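Local coordinates for protein NAD-dependent epimerase/dehydratase (Veillonella parvula DSM 2008, PDB 3R6D) that probably binds NAD(P) in a Rossmann-type fold and may act as an epimerase or dehydratase of unspecified substrate, at residues A[110-115]-A[137-142]. Residues are numbered along the deposited sequence; the frame is centred on the assembly and turned at random.
Sequences GLSGEF and QARNVL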
ATOM      1  N   GLY A 110      11.427   4.213  -7.782  1.00  9.35           N
ATOM      2  CA  GLY A 110      12.195   5.196  -8.525  1.00 10.62           C
ATOM      3  C   GLY A 110      12.692   6.369  -7.724  1.00 10.88           C
ATOM      4  O   GLY A 110      13.500   7.152  -8.252  1.00 11.81           O
ATOM      5  N   LEU A 111      12.255   6.491  -6.462  1.00 11.88           N
ATOM      6  CA  LEU A 111      12.659   7.611  -5.559  1.00 12.68           C
ATOM      7  C   LEU A 111      13.908   7.326  -4.677  1.00 12.85           C
ATOM      8  O   LEU A 111      14.316   8.177  -3.870  1.00 14.11           O
ATOM      9  CB  LEU A 111      11.496   8.020  -4.671  1.00 12.01           C
ATOM     10  CG  LEU A 111      10.164   8.350  -5.306  1.00 11.94           C
ATOM     11  CD1 LEU A 111       9.203   8.745  -4.187  1.00 14.34           C
ATOM     12  CD2 LEU A 111      10.345   9.450  -6.383  1.00 15.27           C
ATOM     13  N   SER A 112      14.492   6.141  -4.795  1.00 12.49           N
ATOM     14  CA  SER A 112      15.714   5.761  -4.054  1.00 13.37           C
ATOM     15  C   SER A 112      16.831   5.445  -5.041  1.00 14.70           C
ATOM     16  O   SER A 112      17.761   4.647  -4.723  1.00 16.15           O
ATOM     17  CB  SER A 112      15.434   4.516  -3.201  1.00 14.11           C
ATOM     18  OG  SER A 112      14.407   4.775  -2.244  1.00 14.46           O
ATOM     19  N   GLY A 113      16.814   6.093  -6.215  1.00 14.90           N
ATOM     20  CA  GLY A 113      17.850   5.842  -7.242  1.00 15.70           C
ATOM     21  C   GLY A 113      17.911   4.416  -7.750  1.00 15.29           C
ATOM     22  O   GLY A 113      18.962   3.961  -8.242  1.00 17.22           O
ATOM     23  N   GLU A 114      16.799   3.681  -7.681  1.00 12.34           N
ATOM     24  CA  GLU A 114      16.890   2.255  -7.905  1.00 11.13           C
ATOM     25  C   GLU A 114      16.603   1.830  -9.349  1.00 12.25           C
ATOM     26  O   GLU A 114      16.914   0.694  -9.710  1.00 12.29           O
ATOM     27  CB  GLU A 114      16.022   1.465  -6.881  1.00 11.91           C
ATOM     28  CG  GLU A 114      14.511   1.550  -7.039  1.00 10.77           C
ATOM     29  CD  GLU A 114      13.858   2.704  -6.336  1.00  9.83           C
ATOM     30  OE1 GLU A 114      14.329   3.861  -6.449  1.00 10.48           O
ATOM     31  OE2 GLU A 114      12.799   2.476  -5.707  1.00  9.95           O
ATOM     32  N   PHE A 115      15.976   2.677 -10.166  1.00 11.64           N
ATOM     33  CA  PHE A 115      15.659   2.295 -11.544  1.00 12.31           C
ATOM     34  C   PHE A 115      16.878   2.521 -12.441  1.00 12.65           C
ATOM     35  O   PHE A 115      17.632   3.471 -12.234  1.00 12.10           O
ATOM     36  CB  PHE A 115      14.517   3.180 -12.102  1.00 12.09           C
ATOM     37  CG  PHE A 115      13.100   2.719 -11.797  1.00 11.66           C
ATOM     38  CD1 PHE A 115      12.757   1.390 -11.612  1.00 13.27           C
ATOM     39  CD2 PHE A 115      12.083   3.656 -11.832  1.00 12.10           C
ATOM     40  CE1 PHE A 115      11.401   1.010 -11.407  1.00 11.79           C
ATOM     41  CE2 PHE A 115      10.764   3.269 -11.633  1.00 12.34           C
ATOM     42  CZ  PHE A 115      10.414   1.946 -11.450  1.00 11.15           C
ATOM     43  N   GLN A 137       7.689  13.253  -0.088  1.00 14.55           N
ATOM     44  CA  GLN A 137       7.425  13.806   1.233  1.00 15.48           C
ATOM     45  C   GLN A 137       6.666  12.809   2.119  1.00 13.39           C
ATOM     46  O   GLN A 137       7.006  12.670   3.284  1.00 15.11           O
ATOM     47  CB  GLN A 137       6.681  15.141   1.128  1.00 16.46           C
ATOM     48  CG  GLN A 137       7.614  16.275   0.623  1.00 19.28           C
ATOM     49  CD  GLN A 137       6.993  17.667   0.620  1.00 21.31           C
ATOM     50  OE1 GLN A 137       5.832  17.820   0.269  1.00 25.03           O
ATOM     51  NE2 GLN A 137       7.794  18.708   0.993  1.00 24.70           N
ATOM     52  N   ALA A 138       5.661  12.111   1.566  1.00 13.99           N
ATOM     53  CA  ALA A 138       4.920  11.078   2.320  1.00 12.71           C
ATOM     54  C   ALA A 138       5.819   9.944   2.794  1.00 11.58           C
ATOM     55  O   ALA A 138       5.763   9.534   3.961  1.00 12.92           O
ATOM     56  CB  ALA A 138       3.795  10.526   1.479  1.00 12.97           C
ATOM     57  N   ARG A 139       6.718   9.516   1.896  1.00 11.95           N
ATOM     58  CA  ARG A 139       7.695   8.509   2.250  1.00 11.80           C
ATOM     59  C   ARG A 139       8.588   8.966   3.395  1.00 12.47           C
ATOM     60  O   ARG A 139       8.779   8.244   4.381  1.00 12.68           O
ATOM     61  CB  ARG A 139       8.552   8.163   1.047  1.00 12.86           C
ATOM     62  CG  ARG A 139       9.719   7.290   1.465  1.00 14.75           C
ATOM     63  CD  ARG A 139      10.832   7.388   0.514  1.00 14.94           C
ATOM     64  NE  ARG A 139      11.521   8.668   0.596  1.00 13.63           N
ATOM     65  CZ  ARG A 139      12.435   9.015  -0.284  1.00 13.35           C
ATOM     66  NH1 ARG A 139      12.737   8.197  -1.294  1.00 13.41           N
ATOM     67  NH2 ARG A 139      13.062  10.173  -0.143  1.00 14.92           N
ATOM     68  N   ASN A 140       9.119  10.195   3.294  1.00 12.68           N
ATOM     69  CA  ASN A 140       9.981  10.736   4.350  1.00 13.37           C
ATOM     70  C   ASN A 140       9.267  10.809   5.680  1.00 13.21           C
ATOM     71  O   ASN A 140       9.837  10.426   6.693  1.00 13.80           O
ATOM     72  CB  ASN A 140      10.506  12.127   3.973  1.00 13.83           C
ATOM     73  CG  ASN A 140      11.465  12.084   2.794  1.00 14.19           C
ATOM     74  OD1 ASN A 140      11.936  11.009   2.392  1.00 14.50           O
ATOM     75  ND2 ASN A 140      11.759  13.256   2.230  1.00 17.41           N
ATOM     76  N   VAL A 141       8.001  11.269   5.674  1.00 13.33           N
ATOM     77  CA  VAL A 141       7.254  11.359   6.935  1.00 14.53           C
ATOM     78  C   VAL A 141       7.156   9.962   7.569  1.00 12.10           C
ATOM     79  O   VAL A 141       7.315   9.786   8.783  1.00 13.66           O
ATOM     80  CB  VAL A 141       5.849  11.976   6.739  1.00 15.04           C
ATOM     81  CG1 VAL A 141       4.968  11.764   7.990  1.00 17.62           C
ATOM     82  CG2 VAL A 141       5.989  13.493   6.434  1.00 17.98           C
ATOM     83  N   LEU A 142       6.824   8.951   6.757  1.00 11.82           N
ATOM     84  CA  LEU A 142       6.653   7.611   7.324  1.00 11.37           C
ATOM     85  C   LEU A 142       7.980   7.031   7.844  1.00 10.47           C
ATOM     86  O   LEU A 142       8.045   6.472   8.944  1.00 11.57           O
ATOM     87  CB  LEU A 142       5.959   6.673   6.334  1.00 11.27           C
ATOM     88  CG  LEU A 142       5.630   5.290   6.864  1.00 11.06           C
ATOM     89  CD1 LEU A 142       4.782   5.332   8.154  1.00 11.51           C
ATOM     90  CD2 LEU A 142       4.913   4.499   5.763  1.00 11.36           C
TER
HETATM   91  O   HOH W   1      14.342  10.788  -2.717  1.00 21.14           O
HETATM   92  O   HOH W   2      11.699   5.449  -1.805  1.00 14.78           O
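Arg139 reaches from helix 129-144 to the loop that follows strand 102-108 and donates from NH1 to the backbone O of Leu111 at 3.0 Å. The acceptor lies in the guanidinium plane, but NH1 stands well above the plane of the carbonyl, 65° out of it, and the N-H...O angle is a bent 149°. CG anti to the backbone N (chi1 170°) carries the chain out to the loop, and a bend at chi3 turns the guanidinium edge to it. The same NH1 sits 3.6 Å from Leu111 CB, while the Leu111 side chain also touches Val132, Glu135 and Arg136 of the same helix. Two waters widen the bridge: one links Arg139 NH2 to Leu111 O, and the other, 3.0 Å from NH1, joins it to Ser112 OG. At the helix side, NE and NH2 grip Asn140 OD1 side-on, NH2 at 2.9 Å, which helps to hold the guanidinium in its rotation. Within the loop, the Glu114 carboxylate takes the backbone N of Gly110 on OE2 and that of Ser112 on OE1. With an alanine here instead of Arg139, Leu111 O would probably lose its direct donor from the helix, and Asn140 OD1 the two N-H groups that hold it. At the surface of the Rossmann-type NAD(P)H-binding domain, loop and helix are thus tied by one charged donor, a neutral carbonyl and water, without a salt bridge between the segments.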